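Local coordinates for protein acyl-coenzyme A oxidase 3 (Yarrowia lipolytica, PDB 5YS9) that oxidizes fatty acyl-CoA thioesters to trans-2-enoyl-CoA with FAD as cofactor, passing electrons to oxygen to give hydrogen peroxide in peroxisomal beta-oxidation, at residues Gln352-Ala364 with Leu582-Glu595. Numbering follows the deposited sequence.
With FAD (flavin-adenine dinucleotide), chain D.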
loop_
_atom_site.group_PDB
_atom_site.type_symbol
_atom_site.label_atom_id
_atom_site.label_comp_id
_atom_site.label_asym_id
_atom_site.label_seq_id
_atom_site.Cartn_x
_atom_site.Cartn_y
_atom_site.Cartn_z
ATOM N N GLN A 352 -9.980 15.872 -8.312
ATOM C CA GLN A 352 -10.758 15.183 -9.345
ATOM C C GLN A 352 -9.908 14.161 -10.082
ATOM O O GLN A 352 -10.342 13.028 -10.233
ATOM C CB GLN A 352 -11.388 16.178 -10.341
ATOM C CG GLN A 352 -12.486 17.075 -9.720
ATOM C CD GLN A 352 -13.018 18.132 -10.667
ATOM O OE1 GLN A 352 -12.688 18.118 -11.858
ATOM N NE2 GLN A 352 -13.870 19.041 -10.153
ATOM N N ARG A 353 -8.689 14.527 -10.444
ATOM C CA ARG A 353 -7.730 13.627 -11.075
ATOM C C ARG A 353 -7.320 12.452 -10.203
ATOM O O ARG A 353 -7.060 11.376 -10.692
ATOM C CB ARG A 353 -6.493 14.382 -11.529
ATOM C CG ARG A 353 -6.653 15.084 -12.851
ATOM C CD ARG A 353 -5.466 15.967 -13.124
ATOM N NE ARG A 353 -5.429 16.416 -14.498
ATOM C CZ ARG A 353 -4.936 15.708 -15.494
ATOM N NH1 ARG A 353 -4.430 14.516 -15.273
ATOM N NH2 ARG A 353 -4.943 16.201 -16.706
ATOM N N ARG A 354 -7.192 12.686 -8.913
ATOM C CA ARG A 354 -6.895 11.613 -7.984
ATOM C C ARG A 354 -7.979 10.555 -7.899
ATOM O O ARG A 354 -7.675 9.388 -7.815
ATOM C CB ARG A 354 -6.653 12.164 -6.590
ATOM C CG ARG A 354 -5.470 13.088 -6.470
ATOM C CD ARG A 354 -4.647 12.716 -5.260
ATOM N NE ARG A 354 -4.836 13.655 -4.176
ATOM C CZ ARG A 354 -4.928 13.320 -2.903
ATOM N NH1 ARG A 354 -5.102 14.255 -2.003
ATOM N NH2 ARG A 354 -4.839 12.061 -2.539
ATOM N N LEU A 355 -9.237 10.964 -7.876
ATOM C CA LEU A 355 -10.312 10.030 -7.613
ATOM C C LEU A 355 -11.196 9.640 -8.775
ATOM O O LEU A 355 -11.626 8.511 -8.871
ATOM C CB LEU A 355 -11.192 10.550 -6.483
ATOM C CG LEU A 355 -10.555 10.834 -5.132
ATOM C CD1 LEU A 355 -11.604 11.360 -4.181
ATOM C CD2 LEU A 355 -9.888 9.596 -4.573
ATOM N N LEU A 356 -11.497 10.572 -9.658
ATOM C CA LEU A 356 -12.512 10.267 -10.697
ATOM C C LEU A 356 -12.088 9.174 -11.712
ATOM O O LEU A 356 -12.931 8.379 -12.120
ATOM C CB LEU A 356 -12.996 11.526 -11.391
ATOM C CG LEU A 356 -13.681 12.517 -10.452
ATOM C CD1 LEU A 356 -14.118 13.749 -11.239
ATOM C CD2 LEU A 356 -14.867 11.949 -9.686
ATOM N N PRO A 357 -10.781 9.109 -12.073
ATOM C CA PRO A 357 -10.295 8.033 -12.942
ATOM C C PRO A 357 -10.435 6.662 -12.293
ATOM O O PRO A 357 -10.738 5.673 -12.977
ATOM C CB PRO A 357 -8.831 8.387 -13.162
ATOM C CG PRO A 357 -8.777 9.859 -13.006
ATOM C CD PRO A 357 -9.758 10.157 -11.904
ATOM N N LEU A 358 -10.285 6.638 -10.968
ATOM C CA LEU A 358 -10.349 5.415 -10.216
ATOM C C LEU A 358 -11.796 4.980 -10.085
ATOM O O LEU A 358 -12.074 3.792 -10.075
ATOM C CB LEU A 358 -9.664 5.584 -8.855
ATOM C CG LEU A 358 -8.183 6.065 -8.920
ATOM C CD1 LEU A 358 -7.526 6.253 -7.567
ATOM C CD2 LEU A 358 -7.369 5.076 -9.705
ATOM N N LEU A 359 -12.707 5.943 -9.981
ATOM C CA LEU A 359 -14.140 5.680 -10.090
ATOM C C LEU A 359 -14.413 5.089 -11.464
ATOM O O LEU A 359 -15.159 4.161 -11.579
ATOM C CB LEU A 359 -14.979 6.959 -9.869
ATOM C CG LEU A 359 -16.474 6.827 -10.209
ATOM C CD1 LEU A 359 -17.180 5.999 -9.151
ATOM C CD2 LEU A 359 -17.212 8.161 -10.448
ATOM N N ALA A 360 -13.811 5.646 -12.493
ATOM C CA ALA A 360 -13.942 5.094 -13.820
ATOM C C ALA A 360 -13.329 3.705 -13.890
ATOM O O ALA A 360 -13.896 2.806 -14.466
ATOM C CB ALA A 360 -13.308 6.023 -14.827
ATOM N N PHE A 361 -12.181 3.537 -13.257
ATOM C CA PHE A 361 -11.482 2.274 -13.241
ATOM C C PHE A 361 -12.308 1.193 -12.575
ATOM O O PHE A 361 -12.313 0.068 -13.018
ATOM C CB PHE A 361 -10.168 2.439 -12.490
ATOM C CG PHE A 361 -9.051 1.610 -13.024
ATOM C CD1 PHE A 361 -9.240 0.291 -13.336
ATOM C CD2 PHE A 361 -7.805 2.155 -13.192
ATOM C CE1 PHE A 361 -8.213 -0.467 -13.815
ATOM C CE2 PHE A 361 -6.769 1.404 -13.663
ATOM C CZ PHE A 361 -6.974 0.095 -13.984
ATOM N N THR A 362 -12.979 1.522 -11.487
ATOM C CA THR A 362 -13.789 0.528 -10.802
ATOM C C THR A 362 -14.963 0.028 -11.630
ATOM O O THR A 362 -15.223 -1.146 -11.648
ATOM C CB THR A 362 -14.104 0.860 -9.317
ATOM O OG1 THR A 362 -15.483 0.641 -9.033
ATOM C CG2 THR A 362 -13.710 2.255 -8.964
ATOM N N TYR A 363 -15.623 0.912 -12.358
ATOM C CA TYR A 363 -16.696 0.510 -13.256
ATOM C C TYR A 363 -16.140 -0.410 -14.321
ATOM O O TYR A 363 -16.761 -1.390 -14.687
ATOM C CB TYR A 363 -17.291 1.724 -13.957
ATOM C CG TYR A 363 -18.480 2.362 -13.290
ATOM C CD1 TYR A 363 -18.386 2.884 -12.013
ATOM C CD2 TYR A 363 -19.691 2.469 -13.948
ATOM C CE1 TYR A 363 -19.467 3.476 -11.407
ATOM C CE2 TYR A 363 -20.770 3.064 -13.346
ATOM C CZ TYR A 363 -20.652 3.564 -12.078
ATOM O OH TYR A 363 -21.728 4.154 -11.482
ATOM N N ALA A 364 -14.961 -0.063 -14.816
ATOM C CA ALA A 364 -14.266 -0.805 -15.850
ATOM C C ALA A 364 -13.897 -2.210 -15.410
ATOM O O ALA A 364 -13.963 -3.148 -16.187
ATOM C CB ALA A 364 -13.030 -0.052 -16.293
ATOM N N LEU A 582 -22.009 7.079 -18.964
ATOM C CA LEU A 582 -21.033 6.001 -19.049
ATOM C C LEU A 582 -19.879 6.283 -20.044
ATOM O O LEU A 582 -18.706 6.011 -19.737
ATOM C CB LEU A 582 -21.743 4.706 -19.386
ATOM C CG LEU A 582 -22.659 4.107 -18.307
ATOM C CD1 LEU A 582 -23.383 2.913 -18.898
ATOM C CD2 LEU A 582 -21.868 3.671 -17.095
ATOM N N ILE A 583 -20.186 6.826 -21.221
ATOM C CA ILE A 583 -19.144 7.146 -22.207
ATOM C C ILE A 583 -18.187 8.163 -21.611
ATOM O O ILE A 583 -16.970 8.063 -21.822
ATOM C CB ILE A 583 -19.725 7.636 -23.577
ATOM C CG1 ILE A 583 -20.198 6.425 -24.387
ATOM C CG2 ILE A 583 -18.682 8.330 -24.448
ATOM C CD1 ILE A 583 -21.315 6.779 -25.349
ATOM N N ASN A 584 -18.756 9.139 -20.900
ATOM C CA ASN A 584 -18.003 10.138 -20.162
ATOM C C ASN A 584 -17.045 9.454 -19.192
ATOM O O ASN A 584 -15.896 9.802 -19.144
ATOM C CB ASN A 584 -18.955 11.078 -19.369
ATOM C CG ASN A 584 -19.502 12.253 -20.184
ATOM O OD1 ASN A 584 -20.433 12.891 -19.723
ATOM N ND2 ASN A 584 -18.926 12.564 -21.348
ATOM N N LEU A 585 -17.538 8.500 -18.411
ATOM C CA LEU A 585 -16.676 7.682 -17.549
ATOM C C LEU A 585 -15.608 6.972 -18.353
ATOM O O LEU A 585 -14.425 7.061 -18.008
ATOM C CB LEU A 585 -17.459 6.594 -16.791
ATOM C CG LEU A 585 -17.848 6.814 -15.333
ATOM C CD1 LEU A 585 -18.252 5.469 -14.726
ATOM C CD2 LEU A 585 -16.724 7.450 -14.514
ATOM N N ALA A 586 -16.056 6.262 -19.405
ATOM C CA ALA A 586 -15.169 5.436 -20.258
ATOM C C ALA A 586 -14.059 6.271 -20.909
ATOM O O ALA A 586 -12.880 5.906 -20.871
ATOM C CB ALA A 586 -15.973 4.689 -21.311
ATOM N N ASN A 587 -14.432 7.425 -21.438
ATOM C CA ASN A 587 -13.438 8.345 -22.034
ATOM C C ASN A 587 -12.427 8.821 -21.053
ATOM O O ASN A 587 -11.261 8.908 -21.406
ATOM C CB ASN A 587 -14.102 9.549 -22.706
ATOM C CG ASN A 587 -14.732 9.194 -24.041
ATOM O OD1 ASN A 587 -14.881 8.017 -24.403
ATOM N ND2 ASN A 587 -15.073 10.212 -24.789
ATOM N N LEU A 588 -12.865 9.101 -19.819
ATOM C CA LEU A 588 -11.944 9.522 -18.737
ATOM C C LEU A 588 -10.993 8.384 -18.442
ATOM O O LEU A 588 -9.781 8.568 -18.479
ATOM C CB LEU A 588 -12.698 9.951 -17.476
ATOM C CG LEU A 588 -11.870 10.464 -16.288
ATOM C CD1 LEU A 588 -10.814 11.547 -16.653
ATOM C CD2 LEU A 588 -12.816 10.974 -15.216
ATOM N N PHE A 589 -11.532 7.180 -18.241
ATOM C CA PHE A 589 -10.672 6.030 -18.042
ATOM C C PHE A 589 -9.599 5.971 -19.134
ATOM O O PHE A 589 -8.389 5.948 -18.848
ATOM C CB PHE A 589 -11.480 4.725 -17.985
ATOM C CG PHE A 589 -10.629 3.508 -17.854
ATOM C CD1 PHE A 589 -9.826 3.327 -16.727
ATOM C CD2 PHE A 589 -10.565 2.563 -18.881
ATOM C CE1 PHE A 589 -8.986 2.208 -16.626
ATOM C CE2 PHE A 589 -9.746 1.438 -18.768
ATOM C CZ PHE A 589 -8.968 1.257 -17.636
ATOM N N THR A 590 -10.059 6.008 -20.374
ATOM C CA THR A 590 -9.242 5.653 -21.484
ATOM C C THR A 590 -8.196 6.745 -21.763
ATOM O O THR A 590 -7.011 6.443 -22.030
ATOM C CB THR A 590 -10.113 5.330 -22.720
ATOM O OG1 THR A 590 -10.944 4.183 -22.466
ATOM C CG2 THR A 590 -9.244 5.045 -23.926
ATOM N N LEU A 591 -8.627 8.006 -21.689
ATOM C CA LEU A 591 -7.722 9.126 -21.919
ATOM C C LEU A 591 -6.739 9.331 -20.768
ATOM O O LEU A 591 -5.602 9.769 -20.967
ATOM C CB LEU A 591 -8.537 10.369 -22.158
ATOM C CG LEU A 591 -9.286 10.309 -23.511
ATOM C CD1 LEU A 591 -10.495 11.204 -23.523
ATOM C CD2 LEU A 591 -8.340 10.697 -24.647
ATOM N N TRP A 592 -7.198 9.039 -19.551
ATOM C CA TRP A 592 -6.344 9.101 -18.388
ATOM C C TRP A 592 -5.226 8.041 -18.558
ATOM O O TRP A 592 -4.033 8.358 -18.412
ATOM C CB TRP A 592 -7.177 8.944 -17.084
ATOM C CG TRP A 592 -6.355 8.720 -15.884
ATOM C CD1 TRP A 592 -5.613 9.641 -15.217
ATOM C CD2 TRP A 592 -6.159 7.482 -15.223
ATOM N NE1 TRP A 592 -4.975 9.066 -14.179
ATOM C CE2 TRP A 592 -5.278 7.732 -14.143
ATOM C CE3 TRP A 592 -6.617 6.175 -15.446
ATOM C CZ2 TRP A 592 -4.840 6.719 -13.261
ATOM C CZ3 TRP A 592 -6.168 5.150 -14.570
ATOM C CH2 TRP A 592 -5.287 5.439 -13.487
ATOM N N SER A 593 -5.631 6.819 -18.934
ATOM C CA SER A 593 -4.702 5.717 -19.172
ATOM C C SER A 593 -3.651 6.041 -20.217
ATOM O O SER A 593 -2.505 5.609 -20.087
ATOM C CB SER A 593 -5.453 4.480 -19.636
ATOM O OG SER A 593 -6.378 4.055 -18.678
ATOM N N ILE A 594 -4.057 6.744 -21.263
ATOM C CA ILE A 594 -3.157 7.238 -22.283
ATOM C C ILE A 594 -2.191 8.250 -21.699
ATOM O O ILE A 594 -1.017 8.228 -21.983
ATOM C CB ILE A 594 -3.956 7.864 -23.444
ATOM C CG1 ILE A 594 -4.690 6.776 -24.219
ATOM C CG2 ILE A 594 -3.061 8.654 -24.383
ATOM C CD1 ILE A 594 -5.743 7.279 -25.171
ATOM N N GLU A 595 -2.708 9.133 -20.868
ATOM C CA GLU A 595 -1.905 10.151 -20.226
ATOM C C GLU A 595 -0.865 9.590 -19.266
ATOM O O GLU A 595 0.235 10.097 -19.179
ATOM C CB GLU A 595 -2.807 11.144 -19.524
ATOM C CG GLU A 595 -2.073 12.302 -18.904
ATOM C CD GLU A 595 -2.990 13.177 -18.112
ATOM O OE1 GLU A 595 -3.702 12.648 -17.253
ATOM O OE2 GLU A 595 -3.010 14.383 -18.356
HETATM P PA FAD D . -6.893 17.961 4.624
HETATM O O1A FAD D . -5.888 19.026 4.846
HETATM O O2A FAD D . -8.335 18.281 4.547
HETATM O O5B FAD D . -6.603 17.156 3.301
HETATM C C5B FAD D . -7.451 16.048 3.037
HETATM C C4B FAD D . -7.274 15.644 1.598
HETATM O O4B FAD D . -7.655 16.733 0.769
HETATM C C3B FAD D . -5.809 15.386 1.356
HETATM O O3B FAD D . -5.644 14.216 0.579
HETATM C C2B FAD D . -5.346 16.552 0.538
HETATM O O2B FAD D . -4.358 16.125 -0.392
HETATM C C1B FAD D . -6.608 17.049 -0.127
HETATM N N9A FAD D . -6.435 18.499 -0.224
HETATM C C8A FAD D . -6.518 19.364 0.791
HETATM N N7A FAD D . -6.273 20.613 0.358
HETATM C C5A FAD D . -6.013 20.554 -0.953
HETATM C C6A FAD D . -5.669 21.510 -2.020
HETATM N N6A FAD D . -5.552 22.828 -1.778
HETATM N N1A FAD D . -5.479 21.019 -3.249
HETATM C C2A FAD D . -5.594 19.714 -3.509
HETATM N N3A FAD D . -5.899 18.789 -2.598
HETATM C C4A FAD D . -6.113 19.149 -1.327
HETATM N N1 FAD D . -1.899 16.901 14.554
HETATM C C2 FAD D . -1.438 17.538 15.639
HETATM O O2 FAD D . -1.577 18.753 15.704
HETATM N N3 FAD D . -0.822 16.922 16.638
HETATM C C4 FAD D . -0.627 15.622 16.636
HETATM O O4 FAD D . -0.061 15.086 17.576
HETATM C C4X FAD D . -1.101 14.840 15.492
HETATM N N5 FAD D . -0.931 13.519 15.429
HETATM C C5X FAD D . -1.385 12.829 14.381
HETATM C C6 FAD D . -1.208 11.462 14.367
HETATM C C7 FAD D . -1.667 10.729 13.302
HETATM C C7M FAD D . -1.462 9.249 13.284
HETATM C C8 FAD D . -2.352 11.412 12.187
HETATM C C8M FAD D . -2.853 10.623 11.022
HETATM C C9 FAD D . -2.524 12.777 12.198
HETATM C C9A FAD D . -2.070 13.516 13.264
HETATM N N10 FAD D . -2.240 14.908 13.296
HETATM C C10 FAD D . -1.770 15.582 14.418
HETATM C "C1'" FAD D . -2.921 15.647 12.232
HETATM C "C2'" FAD D . -2.199 15.655 10.884
HETATM O "O2'" FAD D . -1.167 16.634 10.884
HETATM C "C3'" FAD D . -3.186 15.931 9.749
HETATM O "O3'" FAD D . -3.839 14.717 9.445
HETATM C "C4'" FAD D . -2.567 16.439 8.456
HETATM O "O4'" FAD D . -1.528 17.351 8.778
HETATM C "C5'" FAD D . -3.554 17.218 7.600
HETATM O "O5'" FAD D . -4.472 16.427 6.862
HETATM P P FAD D . -6.038 16.676 7.019
HETATM O O1P FAD D . -6.666 15.497 7.656
HETATM O O2P FAD D . -6.221 18.003 7.641
HETATM O O3P FAD D . -6.639 16.688 5.553
#
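With CG of Trp592 anti to the backbone N (chi1 168°), the indole lies flat over Pro357; Phe589 CG is likewise anti to its backbone N, which turns that ring edge-first into Phe361. The first pairing is a CH-pi contact: Pro357 CB stands 3.6 Å from the centroid of the five-membered ring. In the second, a T-shaped pair, Phe589 CE1 sits over the centre of the Phe361 face, with centroids 4.8 Å apart and planes at 69°. Phe361 CD2 also touches Trp592 CZ3 at 3.7 Å, which links the two pairings. Were Trp592 replaced by an alanine, Pro357 CB is likely to lose the indole face it packs on, and Phe361 CD2 its contact with CZ3. These contacts join helix 349-385 of the C-alpha1 domain to helix 579-596 of the C-terminal helical domain, two all-helical parts of the acyl-CoA oxidase fold; the axes of 352-364 and 582-595 approach to 8.4 Å and cross at -111°. Closest backbone approach is at Ala360, whose small CB rests 3.5 Å from Leu585 O. Leu585 CD1 lies over one face of the Tyr363 ring, while that phenol's OH is hydrogen-bonded to Tyr633 O. Near the other end, Arg353 and Glu595 form a two-pronged salt bridge, NH1 to OE1 2.8 Å and NH2 to OE2 3.1 Å, both oxygens met on their syn sides. Asn620 also bonds Arg353 NH2, and Thr616 bonds Glu595 OE2. The CB of adjacent Arg354 is directed away from 582-595, and its NH1 donates to FAD O3B at 2.6 Å.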